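Local coordinates for protein aminopeptidase YwaD (Bacillus subtilis, PDB 6HC6) that removes N-terminal amino acids such as arginine, lysine and leucine from peptides, using two zinc ions bound in each subunit, at residues Lys84-Lys88 and Ile230-Lys234; Ile94-Leu98 and Ala113-Pro119; Ile196-Gly200 and Thr216-Lys220. All blocks are in the same frame, centred on the assembly; numbering follows the deposited sequence.

Contact 1: residues Lys84-Lys88 and Ile230-Lys234; sequences KLDVK and IIGIK
L85 lays its side chain over the backbone of G232: CB stands 4.0 Å from G232 CA. Its CG is anti to its own carbonyl carbon (chi1 -67°), which carries the branch over the neighbouring strand, where CD2 comes 3.7 Å from I233 C and also touches the CB of K234. G232 has no side chain to compete for this place.

D86 begins the regular pairing. Its N binds I233 O, and its O receives I233 N at 2.9 Å. Its carboxylate folds along its own strand, where OD2 is met on the syn side by K88 NZ in a salt bridge on the face shared with I231 and I233, both D86 and K88 being exposed.

V87 sits opposite G232 in a non-hydrogen-bonded pair. Its CA makes a CA-H...O contact of 3.1 Å with I231 O, while CG1 lies 4.0 Å from CG2 of I230, the two side chains running side by side on the face covered by helix 67-82, through M80, R81 and A73.

K88 closes a second hydrogen-bonded pair: its N donates to I231 O, and its O takes I231 N in a nearly straight bond, 173° at the hydrogen.

Four backbone bonds and axes at 160° define an antiparallel ladder, in which strand 86-93 forms one edge of the mixed sheet of the M28 peptidase domain, beside strand 226-234.

Contact 2: residues Ile94-Leu98 and Ala113-Pro119; sequences IPDRL and AASGSAP
L98 and A113 meet through their CB atoms at 3.6 Å, the start of an apolar patch centred on the buried leucine. With CG anti to its carbonyl carbon (chi1 -72°), L98 extends its two methyls into the curve of 113-119. CD2 comes 3.7 Å from P119 CB, the two side chains set roughly perpendicular, and CD1 packs against the polar inside of the curve, beside S117 O, S117 OG and A114 O.

The shape of the curve rests on internal bonds. A type II turn runs from A114 to S117, and A114 O accepts twice: from S117 N, and from S117 OG at 2.7 Å, in the carbonyl plane on a lone pair. With chi1 at 65°, S117 places OG between its backbone N and carbonyl carbon, within range of that acceptor.

Direct hydrogen bonds between the segments are absent; water supplies the polar link. D96 O accepts from two waters, one accepting in turn from G116 N at 2.9 Å, the other 2.6 Å from S115 OG. The same hydroxyl is in van der Waals contact with the P95 ring, at CB. A third water bridges L98 O and A113 N.

Strand 214-222 borders the patch, with A221 against L98 and P119, and L219 against A113. Backbone bonds join A114, G116 and A118 to V198, V194 and I196, while L299 of helix 299-306 rests on P95.

Contact 3: residues Ile196-Gly200 and Thr216-Lys220; sequences IPVVG and TLKLK
The hydrophobic interior of the PA domain is the setting here: strands 198-201 and 214-222 belong to the same sheet, whose first and last strands also pair, but are not neighbours in it, and they meet through side chains across the interior between them. The nearest pair of CA atoms, P197 and L219, is 7.9 Å apart, too far for strand pairing, and the contact consists of four buried apolar residues, P197 and V199 against L217 and L219.

P197 turns its CB toward both leucines, at 3.6 Å from L217 CD2 and equally from L219 CD1.

V199, two residues on, faces the same pair with both branches. CG1 reaches L219, 3.6 Å from its CD1, the side chains crossing at a slant. CG2 meets L217 CD1 at 4.0 Å, and here the two side chains run past one another head to tail.

The leucines reach inward by different torsions: L217 sets CG anti to its backbone N (chi1 -157°), whereas L219 sets it anti to its carbonyl carbon (chi1 -66°). L111 of strand 107-113 packs on V199, L217 and L219, and strand 172-176 lies beside the opposing segment, with A172 on P197 and I174 on V199. L219 CD2 lies 4.0 Å from V199 CG1, and L217 CD2, like L219 CD1, lies against both P197 CB and V199 CG1, 4.1 Å from the latter.

Overall arrangement
Contact 1 lies in the eight-stranded sheet of the M28 peptidase domain, whereas contacts 2 and 3 belong to the second, PA-type sheet. Their centres are about 32 Å and 41 Å from that of contact 1, and only 10 Å from each other. Contacts 2 and 3 touch directly: P119 CB packs on L219 O at 3.3 Å, and strands 97-104 and 214-222 are neighbours. Contact 2 precedes contact 3 in sequence, and both fall between the two strands that pair in contact 1. The chain therefore leaves the peptidase sheet after strand 86-93, builds the second sheet, and returns through strand 226-234, making the PA domain an insertion between adjacent strands.

Contact 1: residues Lys84-Lys88 and Ile230-Lys234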
# COMPACT_ATOMS: atom_id res chain seq x y z
N LYS A 84 26.85 -0.10 -2.26
CA LYS A 84 27.48 0.28 -3.53
C LYS A 84 26.44 0.64 -4.59
O LYS A 84 26.71 0.50 -5.79
CB LYS A 84 28.40 -0.83 -4.05
CG LYS A 84 29.63 -1.11 -3.19
CD LYS A 84 30.41 -2.32 -3.71
CE LYS A 84 31.27 -1.99 -4.94
NZ LYS A 84 32.53 -1.26 -4.59
N LEU A 85 25.27 1.10 -4.18
CA LEU A 85 24.23 1.50 -5.12
C LEU A 85 24.31 3.00 -5.41
O LEU A 85 24.62 3.80 -4.52
CB LEU A 85 22.84 1.17 -4.58
CG LEU A 85 22.50 -0.31 -4.45
CD1 LEU A 85 21.15 -0.48 -3.80
CD2 LEU A 85 22.53 -1.00 -5.80
N ASP A 86 24.03 3.37 -6.66
CA ASP A 86 23.86 4.76 -7.04
C ASP A 86 22.44 5.19 -6.67
O ASP A 86 21.47 4.74 -7.30
CB ASP A 86 24.12 4.94 -8.53
CG ASP A 86 24.01 6.38 -8.97
OD1 ASP A 86 24.59 7.26 -8.30
OD2 ASP A 86 23.33 6.64 -9.99
N VAL A 87 22.31 6.06 -5.68
CA VAL A 87 21.03 6.31 -5.02
C VAL A 87 20.55 7.71 -5.36
O VAL A 87 21.31 8.68 -5.27
CB VAL A 87 21.16 6.13 -3.50
CG1 VAL A 87 19.86 6.46 -2.81
CG2 VAL A 87 21.59 4.71 -3.16
N LYS A 88 19.27 7.82 -5.72
CA LYS A 88 18.62 9.11 -5.90
C LYS A 88 17.31 9.11 -5.13
O LYS A 88 16.68 8.06 -4.95
CB LYS A 88 18.35 9.43 -7.38
CG LYS A 88 19.54 9.19 -8.32
CD LYS A 88 20.22 10.48 -8.75
CE LYS A 88 21.21 10.24 -9.90
NZ LYS A 88 22.47 9.56 -9.44
N ILE A 230 12.90 6.10 -3.26
CA ILE A 230 14.34 5.95 -3.09
C ILE A 230 14.80 4.90 -4.08
O ILE A 230 14.37 3.74 -4.01
CB ILE A 230 14.71 5.57 -1.65
CG1 ILE A 230 14.13 6.59 -0.67
CG2 ILE A 230 16.23 5.51 -1.49
CD1 ILE A 230 12.84 6.18 -0.07
N ILE A 231 15.67 5.30 -5.00
CA ILE A 231 16.07 4.46 -6.12
C ILE A 231 17.56 4.19 -5.99
O ILE A 231 18.36 5.12 -6.06
CB ILE A 231 15.75 5.13 -7.46
CG1 ILE A 231 14.28 5.57 -7.50
CG2 ILE A 231 16.12 4.18 -8.59
CD1 ILE A 231 14.06 6.81 -8.37
N GLY A 232 17.92 2.92 -5.84
CA GLY A 232 19.32 2.52 -5.83
C GLY A 232 19.63 1.63 -7.01
O GLY A 232 19.02 0.58 -7.17
N ILE A 233 20.58 2.03 -7.85
CA ILE A 233 20.81 1.37 -9.13
C ILE A 233 22.16 0.66 -9.11
O ILE A 233 23.18 1.25 -8.73
CB ILE A 233 20.73 2.35 -10.30
CG1 ILE A 233 19.34 3.01 -10.32
CG2 ILE A 233 21.03 1.63 -11.60
CD1 ILE A 233 19.13 3.98 -11.47
N LYS A 234 22.14 -0.60 -9.52
CA LYS A 234 23.32 -1.40 -9.80
C LYS A 234 23.47 -1.45 -11.31
O LYS A 234 22.74 -2.16 -12.00
CB LYS A 234 23.15 -2.80 -9.20
CG LYS A 234 24.12 -3.85 -9.70
CD LYS A 234 24.04 -5.07 -8.80
CE LYS A 234 24.78 -6.25 -9.38
NZ LYS A 234 26.24 -6.07 -9.27

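Contact 2: residues Ile94-Leu98 and Ala113-Pro119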
# COMPACT_ATOMS: atom_id res chain seq x y z
N ILE A 94 1.74 14.90 -3.28
CA ILE A 94 0.62 14.00 -3.01
C ILE A 94 -0.55 14.84 -2.48
O ILE A 94 -0.36 16.02 -2.17
CB ILE A 94 1.00 12.89 -2.01
CG1 ILE A 94 1.30 13.48 -0.63
CG2 ILE A 94 2.15 12.03 -2.54
CD1 ILE A 94 1.60 12.43 0.41
N PRO A 95 -1.76 14.28 -2.38
CA PRO A 95 -2.91 15.10 -1.95
C PRO A 95 -2.77 15.63 -0.53
O PRO A 95 -1.99 15.15 0.29
CB PRO A 95 -4.09 14.13 -2.05
CG PRO A 95 -3.67 13.13 -3.06
CD PRO A 95 -2.20 12.95 -2.84
N ASP A 96 -3.57 16.66 -0.25
CA ASP A 96 -3.69 17.16 1.11
C ASP A 96 -4.10 16.04 2.05
O ASP A 96 -4.81 15.10 1.67
CB ASP A 96 -4.70 18.30 1.19
CG ASP A 96 -4.32 19.50 0.34
OD1 ASP A 96 -3.12 19.67 0.02
OD2 ASP A 96 -5.23 20.30 0.02
N ARG A 97 -3.63 16.13 3.29
CA ARG A 97 -3.92 15.15 4.32
C ARG A 97 -4.95 15.76 5.26
O ARG A 97 -4.78 16.88 5.73
CB ARG A 97 -2.65 14.78 5.07
CG ARG A 97 -2.87 13.83 6.24
CD ARG A 97 -1.55 13.32 6.79
NE ARG A 97 -0.49 14.33 6.74
CZ ARG A 97 -0.08 15.05 7.78
NH1 ARG A 97 -0.64 14.88 8.98
NH2 ARG A 97 0.89 15.94 7.63
N LEU A 98 -6.03 15.02 5.51
CA LEU A 98 -7.12 15.50 6.34
C LEU A 98 -7.08 14.82 7.70
O LEU A 98 -6.92 13.60 7.78
CB LEU A 98 -8.47 15.23 5.69
CG LEU A 98 -8.87 16.06 4.48
CD1 LEU A 98 -10.01 15.34 3.81
CD2 LEU A 98 -9.28 17.45 4.90
N ALA A 113 -10.29 10.36 8.02
CA ALA A 113 -10.85 11.15 6.95
C ALA A 113 -10.38 10.61 5.60
O ALA A 113 -9.26 10.13 5.47
CB ALA A 113 -10.45 12.62 7.10
N ALA A 114 -11.27 10.68 4.62
CA ALA A 114 -10.95 10.16 3.30
C ALA A 114 -10.10 11.16 2.53
O ALA A 114 -10.46 12.33 2.40
CB ALA A 114 -12.24 9.86 2.53
N SER A 115 -8.96 10.70 2.04
CA SER A 115 -8.16 11.52 1.14
C SER A 115 -9.01 11.96 -0.05
O SER A 115 -9.78 11.17 -0.61
CB SER A 115 -6.93 10.74 0.67
OG SER A 115 -6.12 11.52 -0.19
N GLY A 116 -8.90 13.24 -0.40
CA GLY A 116 -9.69 13.78 -1.49
C GLY A 116 -11.05 14.31 -1.11
O GLY A 116 -11.82 14.68 -2.00
N SER A 117 -11.39 14.35 0.18
CA SER A 117 -12.65 14.95 0.60
C SER A 117 -12.37 16.32 1.21
O SER A 117 -11.22 16.75 1.33
CB SER A 117 -13.40 14.04 1.57
OG SER A 117 -12.69 13.85 2.79
N ALA A 118 -13.45 17.04 1.59
CA ALA A 118 -13.31 18.43 1.99
C ALA A 118 -13.09 18.55 3.50
O ALA A 118 -13.61 17.75 4.29
CB ALA A 118 -14.55 19.22 1.60
N PRO A 119 -12.32 19.55 3.92
CA PRO A 119 -12.20 19.88 5.34
C PRO A 119 -13.42 20.70 5.76
O PRO A 119 -14.33 20.94 4.98
CB PRO A 119 -10.93 20.72 5.40
CG PRO A 119 -10.91 21.43 4.08
CD PRO A 119 -11.48 20.43 3.08
O HOH W 1 -7.17 15.51 0.29
O HOH W 2 -4.35 12.45 1.49
O HOH W 3 -7.82 11.39 9.31

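Contact 3: residues Ile196-Gly200 and Thr216-Lys220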
# COMPACT_ATOMS: atom_id res chain seq x y z
N ILE A 196 -17.59 17.42 -0.15
CA ILE A 196 -17.99 17.54 1.25
C ILE A 196 -17.06 16.66 2.06
O ILE A 196 -16.36 15.80 1.51
CB ILE A 196 -19.48 17.17 1.45
CG1 ILE A 196 -19.79 15.78 0.90
CG2 ILE A 196 -20.37 18.19 0.77
CD1 ILE A 196 -21.22 15.33 1.17
N PRO A 197 -17.00 16.86 3.38
CA PRO A 197 -16.19 15.96 4.22
C PRO A 197 -16.71 14.54 4.16
O PRO A 197 -17.92 14.30 4.09
CB PRO A 197 -16.34 16.55 5.62
CG PRO A 197 -16.76 17.98 5.42
CD PRO A 197 -17.56 17.98 4.15
N VAL A 198 -15.78 13.58 4.17
CA VAL A 198 -16.09 12.15 4.22
C VAL A 198 -15.18 11.52 5.27
O VAL A 198 -13.95 11.58 5.14
CB VAL A 198 -15.88 11.45 2.87
CG1 VAL A 198 -16.27 9.98 2.98
CG2 VAL A 198 -16.66 12.16 1.74
N VAL A 199 -15.76 10.91 6.30
CA VAL A 199 -14.97 10.29 7.36
C VAL A 199 -15.50 8.89 7.64
O VAL A 199 -16.68 8.58 7.40
CB VAL A 199 -14.95 11.12 8.67
CG1 VAL A 199 -14.48 12.56 8.41
CG2 VAL A 199 -16.31 11.07 9.39
N GLY A 200 -14.63 8.04 8.14
CA GLY A 200 -15.00 6.69 8.54
C GLY A 200 -14.82 6.53 10.03
O GLY A 200 -13.89 7.09 10.62
N THR A 216 -21.00 17.22 15.21
CA THR A 216 -20.07 18.27 14.81
C THR A 216 -18.77 17.65 14.33
O THR A 216 -18.14 16.88 15.07
CB THR A 216 -19.78 19.23 15.95
OG1 THR A 216 -20.99 19.86 16.38
CG2 THR A 216 -18.79 20.30 15.51
N LEU A 217 -18.37 18.01 13.12
CA LEU A 217 -17.14 17.52 12.51
C LEU A 217 -16.15 18.67 12.40
O LEU A 217 -16.52 19.77 11.96
CB LEU A 217 -17.45 16.93 11.14
CG LEU A 217 -16.53 15.91 10.50
CD1 LEU A 217 -16.61 14.61 11.25
CD2 LEU A 217 -17.01 15.71 9.08
N LYS A 218 -14.92 18.45 12.85
CA LYS A 218 -13.83 19.41 12.70
C LYS A 218 -12.72 18.72 11.93
O LYS A 218 -12.15 17.73 12.41
CB LYS A 218 -13.32 19.91 14.05
CG LYS A 218 -14.36 20.63 14.90
CD LYS A 218 -13.74 21.32 16.11
CE LYS A 218 -14.83 21.88 17.02
NZ LYS A 218 -14.28 22.46 18.28
N LEU A 219 -12.42 19.22 10.73
CA LEU A 219 -11.42 18.61 9.87
C LEU A 219 -10.55 19.68 9.25
O LEU A 219 -11.06 20.65 8.67
CB LEU A 219 -12.07 17.78 8.75
CG LEU A 219 -12.85 16.53 9.16
CD1 LEU A 219 -13.69 16.07 7.99
CD2 LEU A 219 -11.92 15.41 9.62
N LYS A 220 -9.24 19.51 9.36
CA LYS A 220 -8.26 20.42 8.79
C LYS A 220 -7.48 19.69 7.70
O LYS A 220 -7.13 18.52 7.86
CB LYS A 220 -7.32 20.96 9.87
CG LYS A 220 -5.94 21.36 9.36
CD LYS A 220 -5.52 22.73 9.89
CE LYS A 220 -4.07 23.04 9.55
NZ LYS A 220 -3.56 24.22 10.31